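Local coordinates for protein alpha-galactosidase 1 (Saccharomyces cerevisiae, PDB 3LRK) that hydrolyses terminal, non-reducing alpha-D-galactose residues from alpha-D-galactosides such as galactose oligosaccharides, galactomannans and galactolipids, at residues Lys62-Trp75 / Phe108-Ala122. The protein carries 1 engineered substitution. Residues are numbered along the deposited sequence; the frame is centred on the assembly and turned at random.
Sequences KDMGYKYIILDDCW and FLFGMYSSAGEYTCA. With NAG (2-acetamido-2-deoxy-beta-D-glucopyranose), chain C.
With CG of Asp-73 trans to the backbone N (chi1 -152°) and CG of Tyr-113 likewise (chi1 166°), the carboxylate of the one reaches the ring of the other and the loop at Thr-120 to Ala-122. Asp-73 CG lies 3.3 Å from Tyr-113 CE1, the carboxylate and ring planes 37° apart. Thr-120 OG1 donates to the syn lone pair of Asp-73 OD1 at 2.7 Å, while Cys-74 N meets the same oxygen on its anti side; Ala-122 N bonds to Asp-73 OD2 at 2.9 Å on its syn side, tilted out of the carboxylate plane. These bonds fix the rotation of a substrate-binding carboxylate, whose OD2 also hydrogen-bonds a glycerol, probably from the crystallisation liquor. With an alanine in place of Asp-73, Thr-120 OG1, Cys-74 N and Ala-122 N would probably lose their shared acceptor group, leaving the 120-122 loop less firmly held, though the Cys-121 to Cys-151 disulfide remains. Asp-72, salt-bridged to Lys-147, lays OD2 over a face of the Tyr-113 ring, whose OH is hydrogen-bonded to the nucleophile Asp-149. Next to this pocket, Met-112 CE sits 3.3 Å from the centroid of the six-membered ring of Trp-75, over its face, a CH-pi contact, with SD farther above the same face in a Met-aromatic contact (5.0 Å); the indole NE1 donates in its ring plane to Tyr-113 O (3.0 Å). Four parallel-sheet bonds run from Leu-109 N to Lys-67 O through Leu-71 N to Gly-111 O; a CB on Gly-111 would clash with Ile-70 CG1. At the far end, Lys-62 CD lies 3.6 Å from the centroid of the Phe-108 ring, over its face, and Ile-69 CG1 packs on Phe-108 CD2. Strands 68-70 and 109-115 are neighbours in the parallel TIM barrel, flanked by 32-35 and 145-149 respectively; helices 46-58 and 96-105 cover the side bearing Ile-69, Phe-108 and Phe-110.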
ATOM      1  N   LYS A  62      13.443 -16.408 -38.858  1.00 24.42           N
ATOM      2  CA  LYS A  62      13.876 -17.566 -38.064  1.00 24.57           C
ATOM      3  C   LYS A  62      15.389 -17.541 -37.830  1.00 25.05           C
ATOM      4  O   LYS A  62      15.855 -17.674 -36.694  1.00 24.67           O
ATOM      5  CB  LYS A  62      13.466 -18.879 -38.737  1.00 24.21           C
ATOM      6  CG  LYS A  62      13.908 -20.148 -37.981  1.00 24.68           C
ATOM      7  CD  LYS A  62      13.687 -21.416 -38.822  1.00 23.93           C
ATOM      8  CE  LYS A  62      14.827 -21.639 -39.822  1.00 24.10           C
ATOM      9  NZ  LYS A  62      14.518 -22.731 -40.788  1.00 26.10           N
ATOM     10  N   ASP A  63      16.155 -17.350 -38.904  1.00 25.24           N
ATOM     11  CA  ASP A  63      17.612 -17.370 -38.787  1.00 25.38           C
ATOM     12  C   ASP A  63      18.208 -16.091 -38.191  1.00 25.62           C
ATOM     13  O   ASP A  63      19.430 -16.002 -37.999  1.00 26.20           O
ATOM     14  CB  ASP A  63      18.264 -17.746 -40.122  1.00 25.76           C
ATOM     15  CG  ASP A  63      18.015 -19.195 -40.498  1.00 25.69           C
ATOM     16  OD1 ASP A  63      18.422 -20.087 -39.730  1.00 26.25           O
ATOM     17  OD2 ASP A  63      17.419 -19.449 -41.565  1.00 27.48           O
ATOM     18  N   MET A  64      17.352 -15.113 -37.883  1.00 25.42           N
ATOM     19  CA  MET A  64      17.765 -13.949 -37.086  1.00 25.44           C
ATOM     20  C   MET A  64      17.624 -14.232 -35.587  1.00 25.50           C
ATOM     21  O   MET A  64      18.140 -13.489 -34.751  1.00 25.40           O
ATOM     22  CB  MET A  64      16.978 -12.690 -37.460  1.00 25.29           C
ATOM     23  CG  MET A  64      17.154 -12.232 -38.904  1.00 24.82           C
ATOM     24  SD  MET A  64      16.801 -10.482 -39.164  1.00 25.09           S
ATOM     25  CE  MET A  64      18.220  -9.739 -38.349  1.00 22.99           C
ATOM     26  N   GLY A  65      16.921 -15.312 -35.261  1.00 25.32           N
ATOM     27  CA  GLY A  65      16.797 -15.754 -33.884  1.00 24.88           C
ATOM     28  C   GLY A  65      15.361 -15.938 -33.444  1.00 24.33           C
ATOM     29  O   GLY A  65      15.124 -16.475 -32.367  1.00 24.40           O
ATOM     30  N   TYR A  66      14.409 -15.503 -34.273  1.00 24.00           N
ATOM     31  CA  TYR A  66      12.971 -15.655 -33.968  1.00 23.67           C
ATOM     32  C   TYR A  66      12.531 -17.111 -34.139  1.00 23.73           C
ATOM     33  O   TYR A  66      11.903 -17.485 -35.143  1.00 23.36           O
ATOM     34  CB  TYR A  66      12.108 -14.744 -34.845  1.00 23.56           C
ATOM     35  CG  TYR A  66      12.318 -13.250 -34.673  1.00 23.30           C
ATOM     36  CD1 TYR A  66      11.671 -12.534 -33.653  1.00 22.85           C
ATOM     37  CD2 TYR A  66      13.138 -12.539 -35.552  1.00 23.31           C
ATOM     38  CE1 TYR A  66      11.850 -11.133 -33.518  1.00 22.42           C
ATOM     39  CE2 TYR A  66      13.325 -11.152 -35.419  1.00 22.22           C
ATOM     40  CZ  TYR A  66      12.681 -10.460 -34.408  1.00 22.63           C
ATOM     41  OH  TYR A  66      12.865  -9.094 -34.308  1.00 22.96           O
ATOM     42  N   LYS A  67      12.852 -17.926 -33.143  1.00 23.62           N
ATOM     43  CA  LYS A  67      12.784 -19.384 -33.294  1.00 24.01           C
ATOM     44  C   LYS A  67      11.694 -20.097 -32.507  1.00 23.50           C
ATOM     45  O   LYS A  67      11.375 -21.248 -32.804  1.00 23.32           O
ATOM     46  CB  LYS A  67      14.157 -20.009 -33.010  1.00 24.80           C
ATOM     47  CG  LYS A  67      15.097 -19.874 -34.213  1.00 28.22           C
ATOM     48  CD  LYS A  67      16.465 -20.472 -33.962  1.00 33.42           C
ATOM     49  CE  LYS A  67      17.315 -20.376 -35.212  1.00 36.27           C
ATOM     50  NZ  LYS A  67      18.610 -21.118 -35.036  1.00 39.30           N
ATOM     51  N   TYR A  68      11.139 -19.421 -31.503  1.00 22.39           N
ATOM     52  CA  TYR A  68      10.021 -19.977 -30.742  1.00 21.91           C
ATOM     53  C   TYR A  68       8.693 -19.646 -31.424  1.00 21.65           C
ATOM     54  O   TYR A  68       8.333 -18.473 -31.564  1.00 22.30           O
ATOM     55  CB  TYR A  68      10.027 -19.465 -29.291  1.00 21.68           C
ATOM     56  CG  TYR A  68      11.085 -20.096 -28.424  1.00 21.17           C
ATOM     57  CD1 TYR A  68      10.936 -21.397 -27.946  1.00 20.58           C
ATOM     58  CD2 TYR A  68      12.231 -19.390 -28.066  1.00 21.62           C
ATOM     59  CE1 TYR A  68      11.915 -21.985 -27.139  1.00 21.52           C
ATOM     60  CE2 TYR A  68      13.215 -19.966 -27.263  1.00 21.53           C
ATOM     61  CZ  TYR A  68      13.047 -21.258 -26.801  1.00 20.31           C
ATOM     62  OH  TYR A  68      14.014 -21.827 -26.014  1.00 20.70           O
ATOM     63  N   ILE A  69       8.011 -20.689 -31.890  1.00 20.99           N
ATOM     64  CA  ILE A  69       6.644 -20.591 -32.411  1.00 20.42           C
ATOM     65  C   ILE A  69       5.703 -20.932 -31.263  1.00 20.05           C
ATOM     66  O   ILE A  69       5.562 -22.112 -30.871  1.00 20.06           O
ATOM     67  CB  ILE A  69       6.412 -21.557 -33.620  1.00 20.24           C
ATOM     68  CG1 ILE A  69       7.408 -21.261 -34.756  1.00 20.78           C
ATOM     69  CG2 ILE A  69       4.950 -21.490 -34.108  1.00 20.79           C
ATOM     70  CD1 ILE A  69       7.351 -19.805 -35.304  1.00 21.01           C
ATOM     71  N   ILE A  70       5.085 -19.895 -30.703  1.00 19.83           N
ATOM     72  CA  ILE A  70       4.324 -20.048 -29.465  1.00 19.77           C
ATOM     73  C   ILE A  70       2.821 -20.040 -29.716  1.00 19.61           C
ATOM     74  O   ILE A  70       2.234 -19.008 -30.043  1.00 19.71           O
ATOM     75  CB  ILE A  70       4.683 -18.969 -28.408  1.00 19.80           C
ATOM     76  CG1 ILE A  70       6.198 -18.890 -28.187  1.00 18.73           C
ATOM     77  CG2 ILE A  70       3.949 -19.252 -27.086  1.00 19.31           C
ATOM     78  CD1 ILE A  70       6.671 -17.517 -27.666  1.00 20.43           C
ATOM     79  N   LEU A  71       2.222 -21.213 -29.557  1.00 19.67           N
ATOM     80  CA  LEU A  71       0.783 -21.399 -29.633  1.00 19.78           C
ATOM     81  C   LEU A  71       0.204 -20.937 -28.300  1.00 20.45           C
ATOM     82  O   LEU A  71       0.621 -21.418 -27.240  1.00 20.26           O
ATOM     83  CB  LEU A  71       0.448 -22.872 -29.867  1.00 19.27           C
ATOM     84  CG  LEU A  71      -1.030 -23.305 -29.831  1.00 19.17           C
ATOM     85  CD1 LEU A  71      -1.818 -22.735 -31.001  1.00 20.11           C
ATOM     86  CD2 LEU A  71      -1.145 -24.810 -29.777  1.00 18.27           C
ATOM     87  N   ASP A  72      -0.749 -20.012 -28.367  1.00 20.60           N
ATOM     88  CA  ASP A  72      -1.342 -19.405 -27.173  1.00 20.90           C
ATOM     89  C   ASP A  72      -2.601 -20.176 -26.729  1.00 20.71           C
ATOM     90  O   ASP A  72      -2.648 -21.397 -26.843  1.00 21.12           O
ATOM     91  CB  ASP A  72      -1.612 -17.912 -27.438  1.00 20.81           C
ATOM     92  CG  ASP A  72      -1.504 -17.051 -26.175  1.00 22.15           C
ATOM     93  OD1 ASP A  72      -0.392 -16.600 -25.828  1.00 22.96           O
ATOM     94  OD2 ASP A  72      -2.549 -16.813 -25.536  1.00 23.23           O
ATOM     95  N   ASP A  73      -3.597 -19.460 -26.207  1.00 21.28           N
ATOM     96  CA  ASP A  73      -4.798 -20.028 -25.571  1.00 21.64           C
ATOM     97  C   ASP A  73      -5.711 -20.753 -26.582  1.00 22.61           C
ATOM     98  O   ASP A  73      -5.456 -20.720 -27.787  1.00 22.84           O
ATOM     99  CB  ASP A  73      -5.563 -18.875 -24.894  1.00 21.04           C
ATOM    100  CG  ASP A  73      -6.402 -19.306 -23.676  1.00 21.18           C
ATOM    101  OD1 ASP A  73      -6.730 -20.503 -23.484  1.00 18.91           O
ATOM    102  OD2 ASP A  73      -6.738 -18.400 -22.885  1.00 19.36           O
ATOM    103  N   CYS A  74      -6.768 -21.401 -26.075  1.00 23.33           N
ATOM    104  CA  CYS A  74      -7.876 -21.966 -26.886  1.00 24.27           C
ATOM    105  C   CYS A  74      -7.529 -23.177 -27.754  1.00 24.14           C
ATOM    106  O   CYS A  74      -8.139 -23.397 -28.817  1.00 24.59           O
ATOM    107  CB  CYS A  74      -8.529 -20.890 -27.766  1.00 24.60           C
ATOM    108  SG  CYS A  74      -8.457 -19.221 -27.112  1.00 27.44           S
ATOM    109  N   TRP A  75      -6.574 -23.979 -27.299  1.00 23.21           N
ATOM    110  CA  TRP A  75      -6.054 -25.067 -28.125  1.00 22.16           C
ATOM    111  C   TRP A  75      -6.646 -26.421 -27.707  1.00 22.32           C
ATOM    112  O   TRP A  75      -6.676 -27.363 -28.506  1.00 22.30           O
ATOM    113  CB  TRP A  75      -4.512 -25.077 -28.076  1.00 20.86           C
ATOM    114  CG  TRP A  75      -3.968 -25.340 -26.704  1.00 20.24           C
ATOM    115  CD1 TRP A  75      -3.556 -24.406 -25.785  1.00 19.02           C
ATOM    116  CD2 TRP A  75      -3.805 -26.619 -26.071  1.00 19.79           C
ATOM    117  NE1 TRP A  75      -3.137 -25.030 -24.628  1.00 17.63           N
ATOM    118  CE2 TRP A  75      -3.283 -26.383 -24.771  1.00 18.07           C
ATOM    119  CE3 TRP A  75      -4.037 -27.943 -26.475  1.00 18.47           C
ATOM    120  CZ2 TRP A  75      -2.995 -27.418 -23.878  1.00 18.01           C
ATOM    121  CZ3 TRP A  75      -3.755 -28.973 -25.582  1.00 19.14           C
ATOM    122  CH2 TRP A  75      -3.227 -28.700 -24.294  1.00 19.12           C
ATOM    123  N   PHE A 108      12.774 -24.968 -35.861  1.00 23.75           N
ATOM    124  CA  PHE A 108      12.014 -24.139 -34.932  1.00 23.06           C
ATOM    125  C   PHE A 108      11.917 -24.818 -33.568  1.00 22.50           C
ATOM    126  O   PHE A 108      12.127 -26.028 -33.446  1.00 22.32           O
ATOM    127  CB  PHE A 108      10.594 -23.888 -35.455  1.00 23.29           C
ATOM    128  CG  PHE A 108      10.491 -22.782 -36.475  1.00 23.70           C
ATOM    129  CD1 PHE A 108      10.189 -23.076 -37.806  1.00 25.05           C
ATOM    130  CD2 PHE A 108      10.680 -21.458 -36.107  1.00 24.75           C
ATOM    131  CE1 PHE A 108      10.086 -22.067 -38.761  1.00 23.73           C
ATOM    132  CE2 PHE A 108      10.578 -20.434 -37.046  1.00 25.62           C
ATOM    133  CZ  PHE A 108      10.275 -20.742 -38.385  1.00 25.19           C
ATOM    134  N   LEU A 109      11.576 -24.029 -32.552  1.00 21.32           N
ATOM    135  CA  LEU A 109      11.206 -24.556 -31.252  1.00 20.42           C
ATOM    136  C   LEU A 109       9.707 -24.288 -31.019  1.00 20.10           C
ATOM    137  O   LEU A 109       9.166 -23.312 -31.538  1.00 19.99           O
ATOM    138  CB  LEU A 109      12.079 -23.933 -30.151  1.00 19.85           C
ATOM    139  CG  LEU A 109      13.563 -24.347 -30.209  1.00 19.90           C
ATOM    140  CD1 LEU A 109      14.381 -23.646 -29.096  1.00 20.26           C
ATOM    141  CD2 LEU A 109      13.707 -25.892 -30.114  1.00 19.89           C
ATOM    142  N   PHE A 110       9.056 -25.161 -30.253  1.00 19.88           N
ATOM    143  CA  PHE A 110       7.593 -25.143 -30.101  1.00 19.73           C
ATOM    144  C   PHE A 110       7.201 -24.688 -28.690  1.00 19.62           C
ATOM    145  O   PHE A 110       7.644 -25.271 -27.698  1.00 19.42           O
ATOM    146  CB  PHE A 110       7.037 -26.543 -30.399  1.00 20.04           C
ATOM    147  CG  PHE A 110       5.521 -26.656 -30.319  1.00 20.46           C
ATOM    148  CD1 PHE A 110       4.691 -25.605 -30.716  1.00 20.90           C
ATOM    149  CD2 PHE A 110       4.935 -27.838 -29.885  1.00 19.39           C
ATOM    150  CE1 PHE A 110       3.300 -25.719 -30.658  1.00 20.11           C
ATOM    151  CE2 PHE A 110       3.534 -27.967 -29.826  1.00 22.29           C
ATOM    152  CZ  PHE A 110       2.726 -26.899 -30.218  1.00 21.02           C
ATOM    153  N   GLY A 111       6.393 -23.634 -28.626  1.00 19.29           N
ATOM    154  CA  GLY A 111       5.848 -23.138 -27.366  1.00 19.48           C
ATOM    155  C   GLY A 111       4.360 -23.427 -27.247  1.00 19.32           C
ATOM    156  O   GLY A 111       3.625 -23.414 -28.244  1.00 19.39           O
ATOM    157  N   MET A 112       3.926 -23.714 -26.023  1.00 18.86           N
ATOM    158  CA  MET A 112       2.508 -23.921 -25.713  1.00 18.79           C
ATOM    159  C   MET A 112       2.093 -23.068 -24.515  1.00 18.71           C
ATOM    160  O   MET A 112       2.914 -22.353 -23.944  1.00 18.79           O
ATOM    161  CB  MET A 112       2.190 -25.410 -25.505  1.00 18.20           C
ATOM    162  CG  MET A 112       1.970 -26.143 -26.836  1.00 18.60           C
ATOM    163  SD  MET A 112       1.237 -27.776 -26.730  1.00 19.45           S
ATOM    164  CE  MET A 112      -0.471 -27.355 -26.410  1.00 17.38           C
ATOM    165  N   TYR A 113       0.816 -23.139 -24.155  1.00 19.22           N
ATOM    166  CA  TYR A 113       0.234 -22.217 -23.188  1.00 19.53           C
ATOM    167  C   TYR A 113      -0.673 -22.929 -22.172  1.00 19.49           C
ATOM    168  O   TYR A 113      -1.421 -23.851 -22.509  1.00 19.56           O
ATOM    169  CB  TYR A 113      -0.532 -21.115 -23.941  1.00 19.70           C
ATOM    170  CG  TYR A 113      -1.460 -20.271 -23.086  1.00 20.64           C
ATOM    171  CD1 TYR A 113      -2.747 -20.719 -22.779  1.00 20.56           C
ATOM    172  CD2 TYR A 113      -1.063 -19.012 -22.610  1.00 20.86           C
ATOM    173  CE1 TYR A 113      -3.602 -19.964 -21.990  1.00 21.32           C
ATOM    174  CE2 TYR A 113      -1.924 -18.241 -21.825  1.00 20.14           C
ATOM    175  CZ  TYR A 113      -3.190 -18.727 -21.521  1.00 21.38           C
ATOM    176  OH  TYR A 113      -4.067 -17.986 -20.738  1.00 21.53           O
ATOM    177  N   SER A 114      -0.574 -22.498 -20.919  1.00 19.03           N
ATOM    178  CA  SER A 114      -1.589 -22.803 -19.930  1.00 19.01           C
ATOM    179  C   SER A 114      -1.725 -21.643 -18.948  1.00 18.75           C
ATOM    180  O   SER A 114      -1.168 -20.561 -19.168  1.00 18.60           O
ATOM    181  CB  SER A 114      -1.277 -24.120 -19.206  1.00 18.67           C
ATOM    182  OG  SER A 114      -2.453 -24.601 -18.585  1.00 20.34           O
ATOM    183  N   SER A 115      -2.502 -21.858 -17.891  1.00 18.61           N
ATOM    184  CA  SER A 115      -2.662 -20.862 -16.832  1.00 18.14           C
ATOM    185  C   SER A 115      -2.504 -21.538 -15.489  1.00 17.47           C
ATOM    186  O   SER A 115      -2.954 -22.669 -15.309  1.00 17.38           O
ATOM    187  CB  SER A 115      -4.044 -20.192 -16.914  1.00 18.33           C
ATOM    188  OG  SER A 115      -4.180 -19.148 -15.961  1.00 18.54           O
ATOM    189  N   ALA A 116      -1.869 -20.826 -14.554  1.00 17.10           N
ATOM    190  CA  ALA A 116      -1.743 -21.248 -13.167  1.00 16.81           C
ATOM    191  C   ALA A 116      -3.069 -20.970 -12.456  1.00 17.39           C
ATOM    192  O   ALA A 116      -3.126 -20.287 -11.424  1.00 16.73           O
ATOM    193  CB  ALA A 116      -0.604 -20.505 -12.487  1.00 16.11           C
ATOM    194  N   GLY A 117      -4.136 -21.503 -13.034  1.00 17.35           N
ATOM    195  CA  GLY A 117      -5.473 -21.296 -12.498  1.00 17.81           C
ATOM    196  C   GLY A 117      -6.363 -22.450 -12.872  1.00 18.33           C
ATOM    197  O   GLY A 117      -5.927 -23.396 -13.530  1.00 18.03           O
ATOM    198  N   GLU A 118      -7.614 -22.364 -12.442  1.00 18.80           N
ATOM    199  CA  GLU A 118      -8.617 -23.365 -12.729  1.00 18.94           C
ATOM    200  C   GLU A 118      -8.889 -23.417 -14.239  1.00 18.87           C
ATOM    201  O   GLU A 118      -9.101 -24.491 -14.802  1.00 18.24           O
ATOM    202  CB  GLU A 118      -9.895 -23.016 -11.963  1.00 19.52           C
ATOM    203  CG  GLU A 118     -10.960 -24.089 -12.051  1.00 21.85           C
ATOM    204  CD  GLU A 118     -12.229 -23.742 -11.304  1.00 26.44           C
ATOM    205  OE1 GLU A 118     -13.187 -24.537 -11.418  1.00 28.07           O
ATOM    206  OE2 GLU A 118     -12.266 -22.698 -10.609  1.00 28.95           O
ATOM    207  N   TYR A 119      -8.894 -22.237 -14.860  1.00 18.42           N
ATOM    208  CA  TYR A 119      -9.120 -22.069 -16.292  1.00 19.16           C
ATOM    209  C   TYR A 119      -8.070 -21.144 -16.861  1.00 18.97           C
ATOM    210  O   TYR A 119      -7.435 -20.387 -16.129  1.00 17.79           O
ATOM    211  CB  TYR A 119     -10.489 -21.428 -16.561  1.00 19.16           C
ATOM    212  CG  TYR A 119     -11.639 -22.145 -15.916  1.00 20.41           C
ATOM    213  CD1 TYR A 119     -12.230 -21.646 -14.748  1.00 21.89           C
ATOM    214  CD2 TYR A 119     -12.133 -23.336 -16.459  1.00 21.13           C
ATOM    215  CE1 TYR A 119     -13.301 -22.299 -14.154  1.00 21.12           C
ATOM    216  CE2 TYR A 119     -13.194 -24.003 -15.871  1.00 21.33           C
ATOM    217  CZ  TYR A 119     -13.769 -23.484 -14.716  1.00 21.85           C
ATOM    218  OH  TYR A 119     -14.809 -24.153 -14.141  1.00 20.70           O
ATOM    219  N   THR A 120      -7.923 -21.189 -18.185  1.00 19.17           N
ATOM    220  CA  THR A 120      -7.112 -20.224 -18.901  1.00 19.49           C
ATOM    221  C   THR A 120      -7.905 -18.929 -19.010  1.00 19.65           C
ATOM    222  O   THR A 120      -9.086 -18.879 -18.657  1.00 20.19           O
ATOM    223  CB  THR A 120      -6.732 -20.735 -20.301  1.00 18.97           C
ATOM    224  OG1 THR A 120      -7.921 -20.876 -21.098  1.00 19.51           O
ATOM    225  CG2 THR A 120      -6.021 -22.087 -20.198  1.00 19.95           C
ATOM    226  N   CYS A 121      -7.264 -17.882 -19.509  1.00 20.10           N
ATOM    227  CA  CYS A 121      -7.939 -16.597 -19.656  1.00 21.07           C
ATOM    228  C   CYS A 121      -9.172 -16.642 -20.575  1.00 21.64           C
ATOM    229  O   CYS A 121     -10.145 -15.926 -20.340  1.00 21.42           O
ATOM    230  CB  CYS A 121      -6.950 -15.527 -20.086  1.00 21.08           C
ATOM    231  SG  CYS A 121      -5.658 -15.218 -18.857  1.00 21.34           S
ATOM    232  N   ALA A 122      -9.134 -17.499 -21.596  1.00 21.92           N
ATOM    233  CA  ALA A 122     -10.287 -17.697 -22.480  1.00 22.13           C
ATOM    234  C   ALA A 122     -11.250 -18.787 -22.006  1.00 22.26           C
ATOM    235  O   ALA A 122     -12.206 -19.127 -22.709  1.00 22.69           O
ATOM    236  CB  ALA A 122      -9.826 -17.963 -23.913  1.00 22.46           C
TER
HETATM  237  C1  NAG C   1      21.162 -19.312 -42.520  1.00 38.97           C
HETATM  238  C2  NAG C   1      20.233 -19.761 -43.653  1.00 40.93           C
HETATM  239  C3  NAG C   1      19.754 -21.209 -43.513  1.00 42.43           C
HETATM  240  C4  NAG C   1      20.801 -22.209 -43.006  1.00 43.82           C
HETATM  241  C5  NAG C   1      21.913 -21.571 -42.155  1.00 42.48           C
HETATM  242  C6  NAG C   1      23.196 -22.381 -42.302  1.00 43.63           C
HETATM  243  C7  NAG C   1      18.952 -17.958 -44.666  1.00 39.54           C
HETATM  244  C8  NAG C   1      17.579 -17.392 -44.858  1.00 39.55           C
HETATM  245  N2  NAG C   1      19.071 -18.899 -43.735  1.00 39.51           N
HETATM  246  O3  NAG C   1      19.266 -21.654 -44.764  1.00 44.01           O
HETATM  247  O4  NAG C   1      20.123 -23.170 -42.206  1.00 46.30           O
HETATM  248  O5  NAG C   1      22.231 -20.228 -42.494  1.00 40.09           O
HETATM  249  O6  NAG C   1      24.000 -22.177 -41.165  1.00 45.39           O
HETATM  250  O7  NAG C   1      19.897 -17.556 -45.341  1.00 40.01           O
HETATM  251  O   HOH W   1      -0.588 -23.828 -26.465  1.00 18.92           O